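Side-chain contacts in putative Acetyltransferase from the GNAT family (Novosphingobium aromaticivorans DSM 12444, PDB 3EC4), which probably transfers an acyl group, such as acetyl from coenzyme A, to an acceptor that is not known: residues A[148-153]-A[157-162]; A[122-127]-A[132-137]; A[21-26]-A[31-36]; A[107-112]-A[127-132]; A[142-147]-A[167-172]. One frame throughout, in Å; residues are numbered along the deposited sequence.

Interaction 1 (A[148-153]-A[157-162]); sequences GERMRP and LAEVSG
Arg-150 and Glu-159 run alongside each other and are joined by a two-pronged salt bridge. NE of Arg-150 meets OE1 of Glu-159 at 2.9 Å, within the guanidinium plane but from above the carboxylate, while NH2 of Arg-150 reaches OE2 of Glu-159, also at 2.9 Å. The planes are 59° apart. OE1 of Glu-159 takes a further bond on its anti lone pair, from N of selenomethionine Met-151 at 3.1 Å; a glutamate suits a site where a charge and a main-chain N-H need the same acceptor. OG of Ser-161 lies over one face of the guanidinium, 3.2 Å from CZ of Arg-150.

The backbones belong to the antiparallel hairpin of strands 142-149 and 157-165, inside the GNAT sheet. Gly-148 and Ser-161 form a hydrogen-bonded pair, Glu-149 and Val-160 a non-hydrogen-bonded one. Past them Arg-150 N binds Glu-159 O, and Glu-159 N returns a bond of 2.9 Å to Met-151 O.

A second charge pair, Arg-152 NH2 to Glu-149 OE1 at 3.0 Å, stays within one segment; Glu-149 also holds Gln-133 N and Arg-189. CB of Ala-158 packs over one face of the Arg-152 guanidinium, toward its rim; the apolar pair is CD of Pro-153 on CB of Leu-157.

Interaction 2 (A[122-127]-A[132-137]); sequences GPWASG and GQFYGV
Trp-124 and Phe-134 reach toward each other from two sides of the gap and meet as an offset edge-to-face pair. The six-membered ring of Trp-124 turns its edge toward the face of Phe-134, with ring planes 88° apart and centroids separated by 5.6 Å. The offset puts the contact near the rim of the phenyl group: CZ3 of Trp-124 is 3.8 Å from CZ of Phe-134, and CH2 of Trp-124 and CE2 of Phe-134 add to the touch.

Conformation explains the reach. In Trp-124 the ring-bearing CG stands anti to the backbone N (chi1 -173°), which carries the indole far out from its loop, so that its outermost carbons, not its pyrrole side, arrive at the phenyl. NE1 bonds to OG1 of Thr-113, fixing the rotation of the ring. A tryptophan suits the place because it combines a long apolar edge with this one polar anchor. Replacing it with an alanine would probably open a gap beside Phe-134 and leave Thr-113 without this donor. The CB of Phe-134 points toward the loop, and its ring presents the CE2 and CZ end to the indole.

Met-112 touches both rings, making an apolar cluster between helix 109-118, the loop after it and strand 134-139. Within the GNAT fold this joins that loop to the sheet; in relatives the corresponding loop often borders the acceptor site, and it may do so here.

Interaction 3 (A[21-26]-A[31-36]); sequences SELDVA and RRLDPA
The carboxylate of Asp-24 is met on both faces: N of Arg-32 donates to OD1 of Asp-24 at 2.9 Å from above one, and N of Ala-26 reaches the same OD1 at 3.0 Å from the other. OD2 of Asp-24 lies against the aliphatic CG of Arg-31, at 3.5 Å. One face of the Arg-32 guanidinium carries CG of Pro-35 near its rim, while its NH1 bonds to O of Gly-38.

Asp-24 points away from the partner segment at CB, yet with CG anti to the backbone N (chi1 -180°) its OD1 comes back to the chain. Replacement by an alanine would probably leave the N-H groups of Arg-32 and Ala-26 without their shared acceptor and the turn free to shift.

Main-chain bonds flank this grip: Asp-34 N to Leu-23 O at 2.7 Å and Val-25 N to Arg-32 O at 2.8 Å. Apolar groups fill in beside them. The branched Val-25 lies alongside Arg-32, CG2 to CG 3.6 Å, and CB of Leu-23 touches CD1 of Leu-33 at 3.8 Å.

Asp-24 and Asp-34 each form an Asx turn, the first closing the loop that leads into strand 30-32 of the small antiparallel sheet with strand 41-43.

Interaction 4 (A[107-112]-A[127-132]); sequences TDVPEM and GTWRYG
Val-109 presses one methyl squarely onto the indole of Trp-129. Its CG2 sits 3.4 Å from the centroid of the five-membered ring and only 9° off the ring normal, a well-formed CH-pi contact. The nearest ring atoms are CD2 and CE2, the carbons shared by the two rings, with CG2 of Val-109 3.4 Å from CE2 of Trp-129. The second methyl, CG1, reaches the rim of the indole at CD1 and NE1, more loosely, so that the branched valine covers the pyrrole side with two groups where a straight chain would offer one.

Trp-129 can present its face because its CG stands between the backbone N and the carbonyl carbon (chi1 67°), which swings the indole across the line of the valine. Its backbone lies in the short 3-10 turn 128-130, and Val-109 belongs to the N-terminal part of the helix that runs on to 118; the contact joins this part to the loop that precedes strand 134-139 of the GNAT domain. OG1 of Thr-128 bonds to Ala-125 N and Tyr-37 O, linking the turn to the chain before it and to the loop at Tyr-37.

Elsewhere the contact is looser. From selenomethionine Met-112 a single methyl takes part: the chain bends at chi3 (78°) and brings CE to 3.7 Å from CB of Trp-129. On the far face of the indole the solvent side begins. There the exposed Arg-130 lays its CG over the ring centre, 3.6 Å above the plane, and its guanidinium continues past the six-membered ring, with CZ2 of Trp-129 over one of its faces.

Interaction 5 (A[142-147]-A[167-172]); sequences RLAAMA and PEYRGR
Tyr-169 and Arg-142 share a water: OH of Tyr-169 lies 2.6 Å from water 3, which also accepts a weak bond of 2.9 Å from NH1 of Arg-142. The hydroxyl lies at the edge of the guanidinium, near its plane, and ring and guanidinium are turned only 16° apart although the side chains run roughly perpendicular. Their direct touch is between the aliphatic CD of Arg-142 and OH of Tyr-169, 3.4 Å apart.

Deeper in, the ring meets the strand. CB of Ala-144 comes to 3.6 Å from CD2 of Tyr-169, and CA of the same alanine is as near; alanine's single methyl lets the ring come this close to the main chain. The CG of Tyr-169 stands anti to the carbonyl carbon (chi1 -53°), which directs the phenol toward strand 142-149.

Two loop neighbours pack on the tyrosine. CG of Glu-168 lies over one ring face near its rim, and CD1 of Tyr-169 sits 3.7 Å above the guanidinium plane of Arg-172, whose NH2 makes a weak bond to O of Glu-168.

Arg-170 to Arg-172 begin a sequence matching the R/Q-x-x-G-x-G/A signature of GNAT enzymes, which in relatives binds the pyrophosphate of acetyl-CoA and probably does so here. The chemistry implies that a buried aromatic ring seats, against strand 142-149, a loop whose main-chain N-H groups, as in relatives, would probably hold the pyrophosphate.

From the N terminus, interaction 3 comes first, closing the short loop between 21-26 and 31-36, which leads into the small sheet of strands 30-32 and 41-43. Interactions 4 and 2 follow and cross, since 122-127 lies inside the loop that 107-112 and 127-132 close, whereas 132-137 runs on beyond it; interaction 4 ties helix 109-118 to the loop after it, and interaction 2 ties that loop to strand 134-139. A probable hydrogen bond from Gly-127 N to Ala-36 O connects this region back to interaction 3. Interaction 5 then closes a long loop from strand 142-149 to the turn before helix 174-188, with the hairpin of interaction 1 nested inside. Strand 142-149, beside 134-139 in the sheet, brings interactions 1, 2 and 5 together.

Interaction 1 (A[148-153]-A[157-162])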
# COMPACT_ATOMS: atom_id res chain seq x y z
N GLY A 148 8.53 -1.61 1.82
CA GLY A 148 8.01 -1.75 3.15
C GLY A 148 6.72 -2.54 3.23
O GLY A 148 6.27 -3.19 2.26
N GLU A 149 6.13 -2.42 4.40
CA GLU A 149 4.87 -3.03 4.76
C GLU A 149 3.78 -1.99 4.92
O GLU A 149 4.06 -0.89 5.39
CB GLU A 149 5.00 -3.77 6.08
CG GLU A 149 6.13 -4.78 6.09
CD GLU A 149 6.33 -5.42 7.42
OE1 GLU A 149 6.18 -4.74 8.45
OE2 GLU A 149 6.69 -6.63 7.44
N ARG A 150 2.55 -2.36 4.58
CA ARG A 150 1.43 -1.45 4.77
C ARG A 150 0.22 -2.12 5.42
O ARG A 150 0.28 -2.44 6.61
CB ARG A 150 1.14 -0.71 3.46
CG ARG A 150 0.32 0.54 3.58
CD ARG A 150 0.25 1.30 2.27
NE ARG A 150 -0.51 0.61 1.26
CZ ARG A 150 -0.70 1.07 0.02
NH1 ARG A 150 -0.19 2.24 -0.40
NH2 ARG A 150 -1.38 0.36 -0.83
N MSE A 151 -0.89 -2.30 4.69
CA MSE A 151 -2.14 -2.72 5.33
C MSE A 151 -2.11 -4.17 5.81
O MSE A 151 -1.40 -5.04 5.27
CB MSE A 151 -3.36 -2.53 4.40
CG MSE A 151 -3.49 -1.14 3.91
SE MSE A 151 -5.15 -0.86 2.97
CE MSE A 151 -4.44 0.34 1.59
N ARG A 152 -2.89 -4.42 6.85
CA ARG A 152 -3.02 -5.75 7.43
C ARG A 152 -4.49 -6.07 7.64
O ARG A 152 -5.01 -5.82 8.69
CB ARG A 152 -2.26 -5.83 8.75
CG ARG A 152 -0.75 -5.71 8.55
CD ARG A 152 -0.02 -5.52 9.84
NE ARG A 152 1.39 -5.36 9.58
CZ ARG A 152 2.26 -6.34 9.45
NH1 ARG A 152 1.90 -7.59 9.69
NH2 ARG A 152 3.53 -6.06 9.15
N PRO A 153 -5.17 -6.57 6.58
CA PRO A 153 -6.61 -6.82 6.60
C PRO A 153 -7.10 -7.90 7.58
O PRO A 153 -8.27 -7.94 7.92
CB PRO A 153 -6.91 -7.18 5.14
CG PRO A 153 -5.81 -6.51 4.34
CD PRO A 153 -4.60 -6.78 5.23
N LEU A 157 -2.39 -11.63 7.22
CA LEU A 157 -2.19 -10.99 5.91
C LEU A 157 -1.43 -9.68 6.08
O LEU A 157 -1.68 -8.94 7.02
CB LEU A 157 -3.54 -10.69 5.22
CG LEU A 157 -4.37 -11.94 4.90
CD1 LEU A 157 -5.84 -11.60 4.62
CD2 LEU A 157 -3.69 -12.63 3.72
N ALA A 158 -0.51 -9.40 5.15
CA ALA A 158 0.32 -8.21 5.24
C ALA A 158 0.65 -7.71 3.84
O ALA A 158 1.05 -8.50 3.00
CB ALA A 158 1.60 -8.49 6.02
N GLU A 159 0.51 -6.41 3.63
CA GLU A 159 0.72 -5.81 2.34
C GLU A 159 2.17 -5.37 2.09
O GLU A 159 2.75 -4.66 2.89
CB GLU A 159 -0.19 -4.58 2.19
CG GLU A 159 -0.26 -4.06 0.75
CD GLU A 159 -1.10 -2.82 0.63
OE1 GLU A 159 -1.24 -2.13 1.66
OE2 GLU A 159 -1.57 -2.51 -0.50
N VAL A 160 2.72 -5.79 0.96
CA VAL A 160 3.95 -5.19 0.41
C VAL A 160 3.66 -3.88 -0.32
O VAL A 160 2.79 -3.82 -1.17
CB VAL A 160 4.63 -6.16 -0.57
CG1 VAL A 160 5.94 -5.55 -1.05
CG2 VAL A 160 4.87 -7.53 0.17
N SER A 161 4.36 -2.80 0.09
CA SER A 161 4.09 -1.43 -0.41
C SER A 161 5.36 -0.56 -0.38
O SER A 161 6.39 -0.94 0.22
CB SER A 161 2.95 -0.73 0.36
OG SER A 161 2.39 0.38 -0.38
N GLY A 162 5.30 0.57 -1.07
CA GLY A 162 6.38 1.56 -1.02
C GLY A 162 7.63 1.14 -1.76
O GLY A 162 8.73 1.59 -1.41
O HOH W 1 -0.68 -9.01 9.61

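Interaction 2 (A[122-127]-A[132-137])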
# COMPACT_ATOMS: atom_id res chain seq x y z
N GLY A 122 3.31 4.81 -4.48
CA GLY A 122 1.98 5.01 -3.92
C GLY A 122 1.94 6.23 -2.99
O GLY A 122 2.93 7.01 -2.94
N PRO A 123 0.83 6.39 -2.24
CA PRO A 123 0.72 7.54 -1.34
C PRO A 123 1.88 7.53 -0.34
O PRO A 123 2.43 6.48 0.02
CB PRO A 123 -0.57 7.28 -0.60
CG PRO A 123 -1.33 6.37 -1.46
CD PRO A 123 -0.33 5.51 -2.13
N TRP A 124 2.28 8.70 0.08
CA TRP A 124 3.32 8.82 1.05
C TRP A 124 3.01 10.09 1.82
O TRP A 124 3.04 11.20 1.26
CB TRP A 124 4.67 8.92 0.37
CG TRP A 124 5.77 8.88 1.32
CD1 TRP A 124 6.38 9.94 1.93
CD2 TRP A 124 6.37 7.70 1.85
NE1 TRP A 124 7.37 9.48 2.78
CE2 TRP A 124 7.37 8.11 2.76
CE3 TRP A 124 6.17 6.34 1.64
CZ2 TRP A 124 8.17 7.19 3.45
CZ3 TRP A 124 6.96 5.44 2.32
CH2 TRP A 124 7.93 5.88 3.24
N ALA A 125 2.66 9.92 3.09
CA ALA A 125 2.43 11.02 3.98
C ALA A 125 3.55 11.06 5.00
O ALA A 125 4.44 10.19 5.03
CB ALA A 125 1.06 10.88 4.66
N SER A 126 3.50 12.09 5.85
CA SER A 126 4.56 12.31 6.83
C SER A 126 4.89 11.08 7.67
O SER A 126 6.05 10.86 8.02
CB SER A 126 4.13 13.45 7.76
OG SER A 126 2.93 13.13 8.41
N GLY A 127 3.87 10.27 8.02
CA GLY A 127 4.08 9.13 8.91
C GLY A 127 3.92 7.74 8.31
O GLY A 127 3.84 6.76 9.04
N GLY A 132 4.81 0.09 8.98
CA GLY A 132 5.47 -1.19 9.27
C GLY A 132 6.95 -1.12 8.93
O GLY A 132 7.53 -0.04 8.83
N GLN A 133 7.55 -2.29 8.74
CA GLN A 133 8.99 -2.38 8.49
C GLN A 133 9.31 -1.91 7.09
O GLN A 133 8.69 -2.35 6.12
CB GLN A 133 9.48 -3.81 8.62
CG GLN A 133 11.00 -3.96 8.49
CD GLN A 133 11.75 -3.31 9.62
OE1 GLN A 133 11.44 -3.55 10.78
NE2 GLN A 133 12.73 -2.46 9.29
N PHE A 134 10.36 -1.10 6.99
CA PHE A 134 10.96 -0.70 5.74
C PHE A 134 12.41 -1.13 5.63
O PHE A 134 13.14 -1.19 6.64
CB PHE A 134 10.83 0.83 5.58
CG PHE A 134 9.53 1.24 4.95
CD1 PHE A 134 8.37 1.27 5.72
CD2 PHE A 134 9.45 1.55 3.61
CE1 PHE A 134 7.15 1.60 5.13
CE2 PHE A 134 8.23 1.89 3.03
CZ PHE A 134 7.09 1.93 3.79
N TYR A 135 12.80 -1.51 4.42
CA TYR A 135 14.16 -1.88 4.10
C TYR A 135 14.65 -1.00 2.95
O TYR A 135 13.84 -0.44 2.17
CB TYR A 135 14.21 -3.35 3.71
CG TYR A 135 13.98 -4.31 4.88
CD1 TYR A 135 14.97 -4.56 5.78
CD2 TYR A 135 12.75 -4.92 5.08
CE1 TYR A 135 14.78 -5.43 6.84
CE2 TYR A 135 12.55 -5.79 6.14
CZ TYR A 135 13.58 -6.03 7.02
OH TYR A 135 13.42 -6.89 8.11
N GLY A 136 15.96 -0.87 2.86
CA GLY A 136 16.57 -0.06 1.84
C GLY A 136 17.84 -0.68 1.34
O GLY A 136 18.38 -1.59 1.95
N VAL A 137 18.32 -0.12 0.25
CA VAL A 137 19.66 -0.38 -0.23
C VAL A 137 20.35 0.96 -0.43
O VAL A 137 19.74 1.91 -0.95
CB VAL A 137 19.71 -1.19 -1.56
CG1 VAL A 137 21.15 -1.51 -1.92
CG2 VAL A 137 18.91 -2.47 -1.44

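Interaction 3 (A[21-26]-A[31-36])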
# COMPACT_ATOMS: atom_id res chain seq x y z
N SER A 21 -6.82 -1.18 13.72
CA SER A 21 -7.94 -0.41 14.21
C SER A 21 -7.48 0.86 14.97
O SER A 21 -8.23 1.83 15.01
CB SER A 21 -8.83 -1.29 15.09
OG SER A 21 -8.08 -1.67 16.22
N GLU A 22 -6.29 0.85 15.56
CA GLU A 22 -5.74 2.06 16.22
C GLU A 22 -5.39 3.20 15.24
O GLU A 22 -5.27 4.36 15.64
CB GLU A 22 -4.49 1.73 17.06
CG GLU A 22 -4.83 1.13 18.42
CD GLU A 22 -3.61 1.03 19.37
OE1 GLU A 22 -2.71 1.91 19.34
OE2 GLU A 22 -3.58 0.07 20.17
N LEU A 23 -5.25 2.87 13.95
CA LEU A 23 -5.03 3.85 12.89
C LEU A 23 -6.30 4.50 12.35
O LEU A 23 -6.22 5.40 11.51
CB LEU A 23 -4.22 3.23 11.75
CG LEU A 23 -2.88 2.54 12.12
CD1 LEU A 23 -2.13 2.02 10.85
CD2 LEU A 23 -1.99 3.49 12.95
N ASP A 24 -7.47 4.03 12.77
CA ASP A 24 -8.74 4.55 12.25
C ASP A 24 -9.04 5.85 13.03
O ASP A 24 -9.06 5.86 14.26
CB ASP A 24 -9.85 3.49 12.41
CG ASP A 24 -11.21 3.94 11.89
OD1 ASP A 24 -11.32 4.99 11.23
OD2 ASP A 24 -12.19 3.25 12.21
N VAL A 25 -9.31 6.94 12.31
CA VAL A 25 -9.64 8.20 12.97
C VAL A 25 -11.14 8.57 12.87
O VAL A 25 -11.56 9.59 13.41
CB VAL A 25 -8.72 9.38 12.47
CG1 VAL A 25 -7.25 9.12 12.91
CG2 VAL A 25 -8.90 9.61 10.91
N ALA A 26 -11.93 7.75 12.18
CA ALA A 26 -13.35 7.97 11.99
C ALA A 26 -14.11 7.15 13.03
O ALA A 26 -13.53 6.69 14.04
CB ALA A 26 -13.78 7.58 10.54
N ARG A 31 -14.68 4.38 8.11
CA ARG A 31 -13.31 4.15 8.57
C ARG A 31 -12.37 4.98 7.73
O ARG A 31 -12.45 4.99 6.50
CB ARG A 31 -12.93 2.66 8.52
CG ARG A 31 -13.80 1.84 9.46
CD ARG A 31 -13.56 0.36 9.41
NE ARG A 31 -14.61 -0.31 10.21
CZ ARG A 31 -14.85 -1.62 10.21
NH1 ARG A 31 -14.11 -2.45 9.47
NH2 ARG A 31 -15.83 -2.10 10.97
N ARG A 32 -11.48 5.69 8.42
CA ARG A 32 -10.53 6.60 7.77
C ARG A 32 -9.16 6.42 8.35
O ARG A 32 -8.99 6.46 9.56
CB ARG A 32 -11.01 8.04 7.96
CG ARG A 32 -10.03 9.16 7.57
CD ARG A 32 -9.88 9.20 6.08
NE ARG A 32 -9.22 10.39 5.48
CZ ARG A 32 -7.91 10.45 5.15
NH1 ARG A 32 -7.05 9.46 5.44
NH2 ARG A 32 -7.45 11.54 4.54
N LEU A 33 -8.18 6.10 7.51
CA LEU A 33 -6.82 5.95 7.97
C LEU A 33 -6.35 7.32 8.49
O LEU A 33 -6.62 8.38 7.89
CB LEU A 33 -5.93 5.43 6.83
CG LEU A 33 -4.42 5.29 7.03
CD1 LEU A 33 -4.09 4.26 8.09
CD2 LEU A 33 -3.74 5.01 5.67
N ASP A 34 -5.64 7.29 9.60
CA ASP A 34 -4.97 8.49 10.07
C ASP A 34 -4.24 9.10 8.87
O ASP A 34 -3.43 8.45 8.25
CB ASP A 34 -4.00 8.08 11.16
CG ASP A 34 -3.23 9.23 11.76
OD1 ASP A 34 -3.12 10.32 11.14
OD2 ASP A 34 -2.69 9.01 12.84
N PRO A 35 -4.56 10.36 8.51
CA PRO A 35 -3.87 11.03 7.40
C PRO A 35 -2.35 11.09 7.46
O PRO A 35 -1.71 11.26 6.39
CB PRO A 35 -4.44 12.44 7.42
CG PRO A 35 -5.77 12.28 8.09
CD PRO A 35 -5.64 11.19 9.06
N ALA A 36 -1.76 10.96 8.65
CA ALA A 36 -0.32 10.90 8.78
C ALA A 36 0.22 9.64 8.10
O ALA A 36 1.37 9.60 7.65
CB ALA A 36 0.11 10.92 10.27
O HOH W 2 -3.04 6.51 14.31

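Interaction 4 (A[107-112]-A[127-132])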
# COMPACT_ATOMS: atom_id res chain seq x y z
N THR A 107 15.93 7.82 11.38
CA THR A 107 16.99 8.66 10.82
C THR A 107 16.95 8.72 9.28
O THR A 107 17.44 9.66 8.70
CB THR A 107 18.40 8.28 11.32
OG1 THR A 107 18.75 6.95 10.92
CG2 THR A 107 18.52 8.41 12.84
N ASP A 108 16.37 7.71 8.63
CA ASP A 108 16.27 7.64 7.18
C ASP A 108 15.08 8.37 6.59
O ASP A 108 14.94 8.47 5.36
CB ASP A 108 16.22 6.16 6.74
CG ASP A 108 17.38 5.37 7.29
OD1 ASP A 108 18.51 5.60 6.82
OD2 ASP A 108 17.16 4.52 8.17
N VAL A 109 14.22 8.90 7.45
CA VAL A 109 12.93 9.43 6.98
C VAL A 109 13.07 10.57 5.95
O VAL A 109 12.40 10.52 4.93
CB VAL A 109 12.02 9.78 8.15
CG1 VAL A 109 10.78 10.60 7.67
CG2 VAL A 109 11.62 8.47 8.90
N PRO A 110 13.96 11.55 6.17
CA PRO A 110 14.18 12.57 5.11
C PRO A 110 14.50 11.99 3.72
O PRO A 110 13.91 12.41 2.70
CB PRO A 110 15.37 13.37 5.65
CG PRO A 110 15.20 13.28 7.14
CD PRO A 110 14.80 11.85 7.35
N GLU A 111 15.44 11.05 3.69
CA GLU A 111 15.81 10.40 2.44
C GLU A 111 14.73 9.52 1.85
O GLU A 111 14.61 9.46 0.62
CB GLU A 111 17.09 9.58 2.63
CG GLU A 111 18.29 10.45 2.75
CD GLU A 111 19.52 9.69 3.17
OE1 GLU A 111 19.63 9.32 4.39
OE2 GLU A 111 20.38 9.45 2.27
N MSE A 112 13.96 8.84 2.71
CA MSE A 112 12.80 8.04 2.29
C MSE A 112 11.74 8.92 1.68
O MSE A 112 11.15 8.63 0.64
CB MSE A 112 12.21 7.31 3.50
CG MSE A 112 13.14 6.15 4.03
SE MSE A 112 12.51 5.52 5.78
CE MSE A 112 11.05 4.46 5.19
N GLY A 127 3.87 10.27 8.02
CA GLY A 127 4.08 9.13 8.91
C GLY A 127 3.92 7.74 8.31
O GLY A 127 3.84 6.76 9.04
N THR A 128 3.86 7.67 6.98
CA THR A 128 3.69 6.40 6.25
C THR A 128 4.82 5.39 6.61
O THR A 128 4.59 4.19 6.65
CB THR A 128 3.63 6.65 4.74
OG1 THR A 128 2.54 7.55 4.44
CG2 THR A 128 3.45 5.33 3.97
N TRP A 129 6.02 5.89 6.89
CA TRP A 129 7.13 5.01 7.28
C TRP A 129 6.84 4.26 8.55
O TRP A 129 7.52 3.28 8.86
CB TRP A 129 8.43 5.79 7.45
CG TRP A 129 8.44 6.78 8.63
CD1 TRP A 129 7.93 8.06 8.65
CD2 TRP A 129 8.98 6.55 9.92
NE1 TRP A 129 8.15 8.62 9.86
CE2 TRP A 129 8.79 7.72 10.67
CE3 TRP A 129 9.65 5.46 10.51
CZ2 TRP A 129 9.22 7.84 11.99
CZ3 TRP A 129 10.07 5.58 11.83
CH2 TRP A 129 9.85 6.76 12.56
N ARG A 130 5.89 4.75 9.36
CA ARG A 130 5.54 4.04 10.60
C ARG A 130 4.55 2.90 10.39
O ARG A 130 4.22 2.23 11.37
CB ARG A 130 4.96 4.97 11.66
CG ARG A 130 5.75 6.22 11.97
CD ARG A 130 5.20 6.92 13.19
NE ARG A 130 6.14 7.92 13.68
CZ ARG A 130 6.15 9.20 13.30
NH1 ARG A 130 5.26 9.66 12.42
NH2 ARG A 130 7.06 10.03 13.81
N TYR A 131 4.10 2.67 9.15
CA TYR A 131 3.02 1.70 8.87
C TYR A 131 3.51 0.30 9.18
O TYR A 131 2.75 -0.56 9.58
CB TYR A 131 2.58 1.80 7.42
CG TYR A 131 1.11 1.81 7.13
CD1 TYR A 131 0.24 0.91 7.73
CD2 TYR A 131 0.60 2.71 6.21
CE1 TYR A 131 -1.13 0.93 7.41
CE2 TYR A 131 -0.73 2.73 5.88
CZ TYR A 131 -1.59 1.85 6.48
OH TYR A 131 -2.93 1.88 6.14
N GLY A 132 4.81 0.09 8.98
CA GLY A 132 5.47 -1.19 9.27
C GLY A 132 6.95 -1.12 8.93
O GLY A 132 7.53 -0.04 8.83

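Interaction 5 (A[142-147]-A[167-172])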
# COMPACT_ATOMS: atom_id res chain seq x y z
N ARG A 142 24.03 6.93 -0.75
CA ARG A 142 22.66 7.37 -0.97
C ARG A 142 21.67 6.21 -0.79
O ARG A 142 22.02 5.06 -1.02
CB ARG A 142 22.52 7.95 -2.36
CG ARG A 142 23.52 9.01 -2.62
CD ARG A 142 23.26 9.83 -3.87
NE ARG A 142 24.21 10.95 -3.87
CZ ARG A 142 25.44 10.94 -4.40
NH1 ARG A 142 25.92 9.91 -5.07
NH2 ARG A 142 26.19 12.03 -4.27
N LEU A 143 20.44 6.54 -0.39
CA LEU A 143 19.35 5.56 -0.33
C LEU A 143 18.86 5.32 -1.74
O LEU A 143 18.16 6.15 -2.28
CB LEU A 143 18.20 6.07 0.55
CG LEU A 143 16.97 5.16 0.73
CD1 LEU A 143 17.42 3.82 1.34
CD2 LEU A 143 15.87 5.84 1.50
N ALA A 144 19.24 4.19 -2.33
CA ALA A 144 18.96 3.92 -3.74
C ALA A 144 17.52 3.51 -4.00
O ALA A 144 16.95 3.80 -5.03
CB ALA A 144 19.89 2.87 -4.23
N ALA A 145 16.94 2.78 -3.05
CA ALA A 145 15.67 2.08 -3.25
C ALA A 145 15.18 1.65 -1.89
O ALA A 145 15.98 1.47 -0.97
CB ALA A 145 15.85 0.84 -4.14
N MSE A 146 13.88 1.46 -1.80
CA MSE A 146 13.26 0.97 -0.58
C MSE A 146 12.01 0.16 -0.85
O MSE A 146 11.45 0.17 -1.98
CB MSE A 146 12.94 2.13 0.36
CG MSE A 146 11.82 2.95 -0.13
SE MSE A 146 11.42 4.43 1.06
CE MSE A 146 10.07 5.27 0.05
N ALA A 147 11.54 -0.53 0.19
CA ALA A 147 10.24 -1.21 0.18
C ALA A 147 9.83 -1.45 1.62
O ALA A 147 10.67 -1.54 2.51
CB ALA A 147 10.28 -2.56 -0.58
N PRO A 167 15.50 6.71 -10.38
CA PRO A 167 15.78 6.38 -11.78
C PRO A 167 17.21 6.02 -12.05
O PRO A 167 17.46 5.01 -12.75
CB PRO A 167 15.38 7.64 -12.52
CG PRO A 167 14.33 8.23 -11.71
CD PRO A 167 14.73 7.95 -10.26
N GLU A 168 18.16 6.75 -11.46
CA GLU A 168 19.57 6.47 -11.69
C GLU A 168 20.07 5.12 -11.15
O GLU A 168 21.17 4.68 -11.54
CB GLU A 168 20.46 7.62 -11.18
CG GLU A 168 20.33 7.93 -9.71
CD GLU A 168 19.32 9.01 -9.39
OE1 GLU A 168 18.23 9.07 -10.04
OE2 GLU A 168 19.59 9.77 -8.42
N TYR A 169 19.29 4.48 -10.28
CA TYR A 169 19.64 3.14 -9.78
C TYR A 169 18.73 2.01 -10.29
O TYR A 169 18.76 0.88 -9.75
CB TYR A 169 19.64 3.11 -8.25
CG TYR A 169 20.52 4.19 -7.68
CD1 TYR A 169 21.89 4.20 -7.91
CD2 TYR A 169 19.97 5.20 -6.92
CE1 TYR A 169 22.69 5.24 -7.39
CE2 TYR A 169 20.75 6.21 -6.38
CZ TYR A 169 22.09 6.24 -6.62
OH TYR A 169 22.81 7.26 -6.07
N ARG A 170 17.93 2.32 -11.28
CA ARG A 170 17.02 1.32 -11.86
C ARG A 170 17.78 0.36 -12.76
O ARG A 170 18.93 0.61 -13.16
CB ARG A 170 15.86 2.00 -12.56
CG ARG A 170 14.89 2.53 -11.56
CD ARG A 170 13.75 3.22 -12.19
NE ARG A 170 13.00 3.96 -11.18
CZ ARG A 170 12.07 4.88 -11.44
NH1 ARG A 170 11.76 5.18 -12.69
NH2 ARG A 170 11.46 5.49 -10.44
N GLY A 171 17.14 -0.78 -13.02
CA GLY A 171 17.73 -1.80 -13.87
C GLY A 171 18.86 -2.55 -13.22
O GLY A 171 19.63 -3.20 -13.94
N ARG A 172 18.96 -2.51 -11.88
CA ARG A 172 20.00 -3.27 -11.15
C ARG A 172 19.45 -4.38 -10.25
O ARG A 172 20.18 -4.96 -9.48
CB ARG A 172 20.80 -2.36 -10.23
CG ARG A 172 21.37 -1.16 -10.93
CD ARG A 172 22.37 -0.49 -10.04
NE ARG A 172 22.64 0.84 -10.57
CZ ARG A 172 23.66 1.60 -10.20
NH1 ARG A 172 24.53 1.18 -9.29
NH2 ARG A 172 23.80 2.81 -10.73
O HOH W 3 25.27 7.74 -6.83